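Local coordinates for Slr0280 protein (Synechocystis sp., PDB 5H3K) that is of unknown function but carries a phosphodiester glycosidase (NAGPA-family) domain, so it may act on phosphodiester-linked sugars, at residues 351-359 with 492-500; 433-442 with 470-481. All blocks are in the same frame, centred on the assembly; numbering follows the deposited sequence.

Contact 1. Residues 351-359 with 492-500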
# COMPACT_ATOMS: atom_id res chain seq x y z
N LEU A 351 -0.36 -8.47 -13.97
CA LEU A 351 -0.53 -9.91 -14.16
C LEU A 351 -1.60 -10.41 -13.19
O LEU A 351 -1.29 -10.86 -12.08
CB LEU A 351 0.80 -10.62 -13.86
CG LEU A 351 1.97 -10.19 -14.76
CD1 LEU A 351 3.27 -10.79 -14.27
CD2 LEU A 351 1.68 -10.63 -16.20
N GLY A 352 -2.87 -10.31 -13.58
CA GLY A 352 -3.96 -10.78 -12.72
C GLY A 352 -5.10 -9.79 -12.66
O GLY A 352 -4.96 -8.64 -13.09
N ALA A 353 -6.21 -10.20 -12.06
CA ALA A 353 -7.46 -9.47 -12.15
C ALA A 353 -7.45 -8.13 -11.41
O ALA A 353 -7.00 -8.04 -10.27
CB ALA A 353 -8.61 -10.32 -11.64
N VAL A 354 -7.95 -7.09 -12.07
CA VAL A 354 -8.18 -5.81 -11.40
C VAL A 354 -9.44 -5.23 -12.01
O VAL A 354 -9.46 -4.98 -13.22
CB VAL A 354 -7.03 -4.79 -11.63
CG1 VAL A 354 -7.37 -3.46 -10.97
CG2 VAL A 354 -5.67 -5.30 -11.12
N TRP A 355 -10.48 -5.01 -11.22
CA TRP A 355 -11.69 -4.37 -11.76
C TRP A 355 -12.42 -3.47 -10.76
O TRP A 355 -12.38 -3.70 -9.55
CB TRP A 355 -12.64 -5.39 -12.41
CG TRP A 355 -13.52 -6.26 -11.51
CD1 TRP A 355 -14.86 -6.09 -11.26
CD2 TRP A 355 -13.14 -7.47 -10.82
NE1 TRP A 355 -15.32 -7.10 -10.44
CE2 TRP A 355 -14.30 -7.95 -10.17
CE3 TRP A 355 -11.94 -8.17 -10.69
CZ2 TRP A 355 -14.28 -9.12 -9.39
CZ3 TRP A 355 -11.92 -9.32 -9.92
CH2 TRP A 355 -13.08 -9.79 -9.28
N SER A 356 -13.09 -2.45 -11.28
CA SER A 356 -13.83 -1.53 -10.42
C SER A 356 -15.00 -0.93 -11.16
O SER A 356 -14.88 -0.59 -12.33
CB SER A 356 -12.93 -0.42 -9.87
OG SER A 356 -12.53 0.47 -10.89
N GLN A 357 -16.13 -0.79 -10.46
CA GLN A 357 -17.38 -0.34 -11.08
C GLN A 357 -17.68 -1.03 -12.41
O GLN A 357 -18.07 -0.40 -13.40
CB GLN A 357 -17.41 1.20 -11.17
CG GLN A 357 -17.18 1.85 -9.79
CD GLN A 357 -17.21 3.38 -9.81
OE1 GLN A 357 -17.31 4.01 -8.76
NE2 GLN A 357 -17.13 3.97 -10.99
N GLN A 358 -17.48 -2.35 -12.42
CA GLN A 358 -17.67 -3.24 -13.57
C GLN A 358 -16.77 -2.94 -14.76
O GLN A 358 -17.02 -3.39 -15.87
CB GLN A 358 -19.14 -3.28 -14.02
CG GLN A 358 -20.09 -3.91 -13.00
CD GLN A 358 -21.43 -4.34 -13.62
OE1 GLN A 358 -21.50 -4.73 -14.79
NE2 GLN A 358 -22.49 -4.27 -12.82
N ASN A 359 -15.72 -2.17 -14.51
CA ASN A 359 -14.72 -1.85 -15.53
C ASN A 359 -13.43 -2.65 -15.29
O ASN A 359 -12.75 -2.47 -14.28
CB ASN A 359 -14.42 -0.35 -15.48
CG ASN A 359 -13.45 0.09 -16.55
OD1 ASN A 359 -13.54 -0.34 -17.70
ND2 ASN A 359 -12.50 0.94 -16.17
N PHE A 492 -18.86 -14.45 -8.40
CA PHE A 492 -18.06 -13.27 -8.72
C PHE A 492 -18.81 -12.31 -9.62
O PHE A 492 -18.55 -11.11 -9.61
CB PHE A 492 -16.72 -13.66 -9.35
CG PHE A 492 -15.63 -13.92 -8.34
CD1 PHE A 492 -14.85 -12.87 -7.86
CD2 PHE A 492 -15.39 -15.20 -7.87
CE1 PHE A 492 -13.84 -13.10 -6.92
CE2 PHE A 492 -14.38 -15.45 -6.94
CZ PHE A 492 -13.61 -14.39 -6.46
N ASN A 493 -19.76 -12.82 -10.40
CA ASN A 493 -20.53 -11.96 -11.30
C ASN A 493 -21.38 -10.90 -10.59
O ASN A 493 -21.81 -9.91 -11.20
CB ASN A 493 -21.37 -12.80 -12.25
CG ASN A 493 -20.52 -13.66 -13.14
OD1 ASN A 493 -19.84 -13.16 -14.04
ND2 ASN A 493 -20.53 -14.97 -12.87
N ALA A 494 -21.62 -11.10 -9.30
CA ALA A 494 -22.41 -10.15 -8.53
C ALA A 494 -21.61 -8.93 -8.11
O ALA A 494 -22.20 -7.91 -7.72
CB ALA A 494 -23.00 -10.84 -7.30
N PHE A 495 -20.28 -8.99 -8.17
CA PHE A 495 -19.47 -7.94 -7.54
C PHE A 495 -18.78 -7.03 -8.55
O PHE A 495 -18.08 -7.52 -9.44
CB PHE A 495 -18.45 -8.55 -6.57
CG PHE A 495 -19.08 -9.34 -5.45
CD1 PHE A 495 -19.46 -8.71 -4.28
CD2 PHE A 495 -19.33 -10.70 -5.59
CE1 PHE A 495 -20.06 -9.44 -3.22
CE2 PHE A 495 -19.93 -11.44 -4.55
CZ PHE A 495 -20.29 -10.80 -3.37
N PRO A 496 -18.97 -5.72 -8.41
CA PRO A 496 -18.47 -4.75 -9.39
C PRO A 496 -17.02 -4.37 -9.16
O PRO A 496 -16.47 -3.71 -10.04
CB PRO A 496 -19.35 -3.53 -9.15
CG PRO A 496 -19.65 -3.59 -7.66
CD PRO A 496 -19.82 -5.08 -7.38
N ASN A 497 -16.42 -4.74 -8.02
CA ASN A 497 -15.02 -4.44 -7.73
C ASN A 497 -14.28 -5.71 -7.35
O ASN A 497 -14.83 -6.59 -6.70
CB ASN A 497 -14.90 -3.46 -6.56
CG ASN A 497 -15.83 -2.28 -6.69
OD1 ASN A 497 -15.73 -1.49 -7.63
ND2 ASN A 497 -16.73 -2.12 -5.72
N GLY A 498 -13.02 -5.81 -7.76
CA GLY A 498 -12.25 -6.96 -7.33
C GLY A 498 -10.76 -6.88 -7.59
O GLY A 498 -10.28 -6.02 -8.34
N MET A 499 -10.04 -7.81 -6.98
CA MET A 499 -8.59 -7.85 -7.08
C MET A 499 -8.13 -9.30 -7.04
O MET A 499 -8.44 -10.04 -6.08
CB MET A 499 -7.97 -7.07 -5.91
CG MET A 499 -6.44 -7.20 -5.80
SD MET A 499 -5.56 -6.51 -7.20
CE MET A 499 -6.06 -4.79 -7.15
N GLY A 500 -7.36 -9.71 -8.04
CA GLY A 500 -6.70 -11.00 -8.03
C GLY A 500 -5.26 -10.91 -7.52
O GLY A 500 -4.58 -9.87 -7.67
O HOH W 1 -2.26 -10.48 -9.50
O HOH W 2 -4.27 -8.34 -9.81
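The indole of Trp355 lies flat over the backbone of Gly498. Gly498 CA sits 3.3 Å from the centroid of the six-membered ring of Trp355, almost exactly on the ring normal, a CH-pi contact. Gly498 N is over the same face, and Asn497 C lies toward the rim. Trp360 also stacks on the indole. A side chain at Gly498 would run into the ring. At the edge, Trp355 NE1 donates to Phe495 O at 3.0 Å, in the ring plane and nearly straight (176°). This bond helps to fix the rotation of the indole. With chi1 at 78°, CG stands between the backbone N and the carbonyl carbon, which folds the ring across the neighbouring strand. Near the ring plane, Trp355 CH2 meets Phe492 CD1 at 3.8 Å, the two side chains crossing at about a right angle.

Trp355 and Gly498 form an antiparallel hydrogen-bonded pair, with Gly498 N to Trp355 O at 2.8 Å. Gly500 N continues the ladder to Ala353 O. Val354 and Met499 point to the other face, side by side, with Val354 CG2 and Met499 CE 4.0 Å apart. Two waters lie at this end, one within hydrogen-bonding distance of Ala353 O and Gly500 O, the other of Leu351 O and Gly500 O.

The type I' turn from Ser356 to Asn359 is also held. Gln357 N gives a bond to Asn497 OD1 at 2.9 Å. Gln358 N meets Pro496 O at 2.9 Å, in the carbonyl plane on a lone pair.

Hairpin 354-362 thus joins strand 497-500 of the phosphodiester glycosidase family region in an antiparallel three-stranded pairing. Strand 369-373 pairs with the other edge of 497-500. Leu384 of strand 379-392 touches Trp355. Pro311 of strand 307-313 packs on Val354.

Contact 2. Residues 433-442 with 470-481; sequences YVVQNSQVTA and IPAGVLAVGTTL
Tyr433 and Leu475 cross at about a right angle, with the leucine laid over one face of the phenol ring. Leu475 CD1 is 3.8 Å from the centroid of the Tyr433 ring and 15° off the normal, a CH-pi contact. Leu475 CB comes up to Tyr433 CD1 at 3.6 Å. Ile470 runs past the tyrosine in the opposite direction, and its CD1 meets Tyr433 CE2 at 3.7 Å. The tyrosine holds CG beside its backbone N (chi1 -58°), which turns one side of the ring to both residues: Leu475 over the face, Ile470 CD1 obliquely on the same side. Replacing Tyr433 by an alanine would probably open a gap beside Leu475 and Ile470, leaving both without the ring they pack on.

Val440 and Leu481 form a second apolar group. Leu481 CD1 lies 3.8 Å from Val435 CG2 and 3.9 Å from Val440 CG2, both approaches being oblique. Val440 CG1, anti to the backbone N, reaches the carbonyl of Leu475.

Backbone bonds fix the loop along Ser438 and the start of strand 439-446, with a single beta bridge between Gln439 and Thr480. Leu481 N binds Ser438 O at 2.7 Å, Val440 N binds Thr479 O, and Gly478 N binds Val440 O at 2.8 Å. Ala476 O is gripped twice by Thr479, through N and through OG1 (2.7 Å), both from the same face of the carbonyl.

The arrangement is a beta-hairpin, with a type I' turn from Gln436 to Gln439, flanked by the loop between strands 460-466 and 481-488. Strand 460-466 pairs with strand 430-436 in the same mixed sheet, and its Ile463 touches both Ile470 and Leu481. Leu398 of strand 397-403 and Thr392 of strand 379-392 pack against Leu475.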
# COMPACT_ATOMS: atom_id res chain seq x y z
N TYR A 433 -6.89 -7.72 -34.83
CA TYR A 433 -8.13 -7.30 -35.48
C TYR A 433 -8.62 -6.06 -34.76
O TYR A 433 -8.83 -6.09 -33.54
CB TYR A 433 -9.18 -8.42 -35.39
CG TYR A 433 -8.71 -9.71 -36.02
CD1 TYR A 433 -9.09 -10.06 -37.31
CD2 TYR A 433 -7.87 -10.58 -35.33
CE1 TYR A 433 -8.65 -11.26 -37.89
CE2 TYR A 433 -7.42 -11.77 -35.90
CZ TYR A 433 -7.82 -12.10 -37.18
OH TYR A 433 -7.38 -13.28 -37.73
N VAL A 434 -8.79 -4.98 -35.51
CA VAL A 434 -9.25 -3.72 -34.95
C VAL A 434 -10.78 -3.69 -34.95
O VAL A 434 -11.41 -3.94 -35.99
CB VAL A 434 -8.70 -2.51 -35.74
CG1 VAL A 434 -9.13 -1.22 -35.07
CG2 VAL A 434 -7.19 -2.59 -35.83
N VAL A 435 -11.37 -3.42 -33.80
CA VAL A 435 -12.82 -3.33 -33.67
C VAL A 435 -13.22 -1.91 -33.29
O VAL A 435 -12.66 -1.32 -32.35
CB VAL A 435 -13.36 -4.35 -32.63
CG1 VAL A 435 -14.88 -4.29 -32.57
CG2 VAL A 435 -12.90 -5.76 -32.97
N GLN A 436 -14.15 -1.33 -34.04
CA GLN A 436 -14.65 0.01 -33.75
C GLN A 436 -16.16 -0.03 -33.82
O GLN A 436 -16.71 -0.50 -34.81
CB GLN A 436 -14.12 1.03 -34.75
CG GLN A 436 -12.62 1.20 -34.73
CD GLN A 436 -12.14 2.23 -35.75
OE1 GLN A 436 -11.65 1.87 -36.83
NE2 GLN A 436 -12.26 3.50 -35.40
N ASN A 437 -16.82 0.42 -32.77
CA ASN A 437 -18.28 0.41 -32.72
C ASN A 437 -18.85 -0.96 -33.09
O ASN A 437 -19.77 -1.06 -33.91
CB ASN A 437 -18.87 1.49 -33.63
CG ASN A 437 -20.30 1.83 -33.26
OD1 ASN A 437 -20.66 1.81 -32.08
ND2 ASN A 437 -21.12 2.12 -34.27
N SER A 438 -18.27 -2.00 -32.49
CA SER A 438 -18.74 -3.38 -32.66
C SER A 438 -18.55 -3.99 -34.06
O SER A 438 -19.13 -5.04 -34.35
CB SER A 438 -20.20 -3.54 -32.22
OG SER A 438 -20.38 -3.20 -30.86
N GLN A 439 -17.75 -3.36 -34.90
CA GLN A 439 -17.44 -3.93 -36.22
C GLN A 439 -15.94 -4.02 -36.45
O GLN A 439 -15.19 -3.11 -36.11
CB GLN A 439 -18.06 -3.09 -37.35
CG GLN A 439 -19.55 -3.22 -37.50
CD GLN A 439 -20.07 -2.50 -38.73
OE1 GLN A 439 -20.19 -3.09 -39.80
NE2 GLN A 439 -20.39 -1.22 -38.57
N VAL A 440 -15.51 -5.12 -37.06
CA VAL A 440 -14.12 -5.27 -37.48
C VAL A 440 -13.82 -4.27 -38.59
O VAL A 440 -14.57 -4.17 -39.57
CB VAL A 440 -13.82 -6.69 -37.98
CG1 VAL A 440 -12.37 -6.79 -38.41
CG2 VAL A 440 -14.13 -7.73 -36.90
N THR A 441 -12.75 -3.50 -38.42
CA THR A 441 -12.42 -2.48 -39.40
C THR A 441 -11.07 -2.72 -40.08
O THR A 441 -10.81 -2.19 -41.16
CB THR A 441 -12.44 -1.09 -38.76
OG1 THR A 441 -12.25 -0.10 -39.78
CG2 THR A 441 -11.33 -0.98 -37.75
N ALA A 442 -10.21 -3.54 -39.46
CA ALA A 442 -8.90 -3.83 -40.02
C ALA A 442 -8.29 -5.10 -39.42
O ALA A 442 -8.70 -5.52 -38.34
CB ALA A 442 -7.96 -2.64 -39.83
N ILE A 470 -7.41 -18.22 -34.43
CA ILE A 470 -8.61 -17.72 -35.10
C ILE A 470 -8.65 -18.21 -36.54
O ILE A 470 -7.82 -17.80 -37.35
CB ILE A 470 -8.70 -16.16 -35.06
CG1 ILE A 470 -8.71 -15.66 -33.62
CG2 ILE A 470 -9.96 -15.69 -35.78
CD1 ILE A 470 -8.84 -14.14 -33.48
N PRO A 471 -9.62 -19.08 -36.86
CA PRO A 471 -9.80 -19.64 -38.20
C PRO A 471 -9.96 -18.53 -39.22
O PRO A 471 -10.55 -17.49 -38.91
CB PRO A 471 -11.10 -20.43 -38.09
CG PRO A 471 -11.25 -20.74 -36.63
CD PRO A 471 -10.66 -19.54 -35.92
N ALA A 472 -9.46 -18.74 -40.44
CA ALA A 472 -9.53 -17.72 -41.48
C ALA A 472 -10.96 -17.36 -41.84
O ALA A 472 -11.86 -18.22 -41.85
CB ALA A 472 -8.75 -18.17 -42.72
N GLY A 473 -11.18 -16.08 -42.11
CA GLY A 473 -12.45 -15.60 -42.61
C GLY A 473 -13.51 -15.34 -41.55
O GLY A 473 -14.54 -14.75 -41.86
N VAL A 474 -13.25 -15.77 -40.32
CA VAL A 474 -14.21 -15.59 -39.23
C VAL A 474 -14.40 -14.11 -38.87
O VAL A 474 -15.52 -13.66 -38.59
CB VAL A 474 -13.78 -16.40 -37.98
CG1 VAL A 474 -14.68 -16.11 -36.79
CG2 VAL A 474 -13.79 -17.89 -38.30
N LEU A 475 -13.30 -13.36 -38.89
CA LEU A 475 -13.34 -11.93 -38.56
C LEU A 475 -13.06 -11.03 -39.76
O LEU A 475 -12.16 -10.18 -39.72
CB LEU A 475 -12.33 -11.61 -37.45
CG LEU A 475 -12.59 -12.28 -36.10
CD1 LEU A 475 -11.57 -11.81 -35.07
CD2 LEU A 475 -14.00 -12.02 -35.63
N ALA A 476 -13.83 -11.21 -40.83
CA ALA A 476 -13.70 -10.36 -42.01
C ALA A 476 -14.00 -8.89 -41.68
O ALA A 476 -14.84 -8.60 -40.82
CB ALA A 476 -14.62 -10.85 -43.12
N VAL A 477 -13.33 -7.97 -42.37
CA VAL A 477 -13.65 -6.54 -42.25
C VAL A 477 -15.15 -6.32 -42.50
O VAL A 477 -15.70 -6.79 -43.51
CB VAL A 477 -12.79 -5.69 -43.23
CG1 VAL A 477 -13.22 -4.22 -43.22
CG2 VAL A 477 -11.30 -5.82 -42.88
N GLY A 478 -15.81 -5.64 -41.56
CA GLY A 478 -17.24 -5.41 -41.67
C GLY A 478 -18.07 -6.28 -40.76
O GLY A 478 -19.25 -5.99 -40.52
N THR A 479 -17.47 -7.36 -40.25
CA THR A 479 -18.19 -8.27 -39.35
C THR A 479 -18.61 -7.56 -38.05
O THR A 479 -17.81 -6.81 -37.45
CB THR A 479 -17.35 -9.53 -39.01
OG1 THR A 479 -16.92 -10.15 -40.23
CG2 THR A 479 -18.16 -10.53 -38.21
N THR A 480 -19.85 -7.78 -37.64
CA THR A 480 -20.38 -7.24 -36.38
C THR A 480 -20.07 -8.21 -35.23
O THR A 480 -20.15 -9.42 -35.42
CB THR A 480 -21.91 -7.00 -36.50
OG1 THR A 480 -22.13 -5.87 -37.36
CG2 THR A 480 -22.53 -6.70 -35.15
N LEU A 481 -19.70 -7.69 -34.06
CA LEU A 481 -19.31 -8.54 -32.94
C LEU A 481 -20.04 -8.19 -31.66
O LEU A 481 -20.29 -7.01 -31.36
CB LEU A 481 -17.80 -8.47 -32.67
CG LEU A 481 -16.82 -8.83 -33.79
CD1 LEU A 481 -15.40 -8.54 -33.33
CD2 LEU A 481 -16.96 -10.29 -34.17

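Overall arrangement
Contact 1 is mostly buried, about 18 Å from the chain centre. Contact 2 is only partly buried and lies about 41 Å out. Their centres are 27 Å apart and their nearest atoms about 15 Å, so they do not touch. Both reach the same mixed sheet, and strand 379-392 runs past both. Along the chain, contact 2 is nested inside the loop closed by contact 1. Contact 1 joins two strands through a regular antiparallel ladder and a glycine-backed indole, with waters at one end. Contact 2 fastens a loop to a hairpin by three backbone bonds, and aliphatic chains pack against one side of a phenol ring and onto a valine.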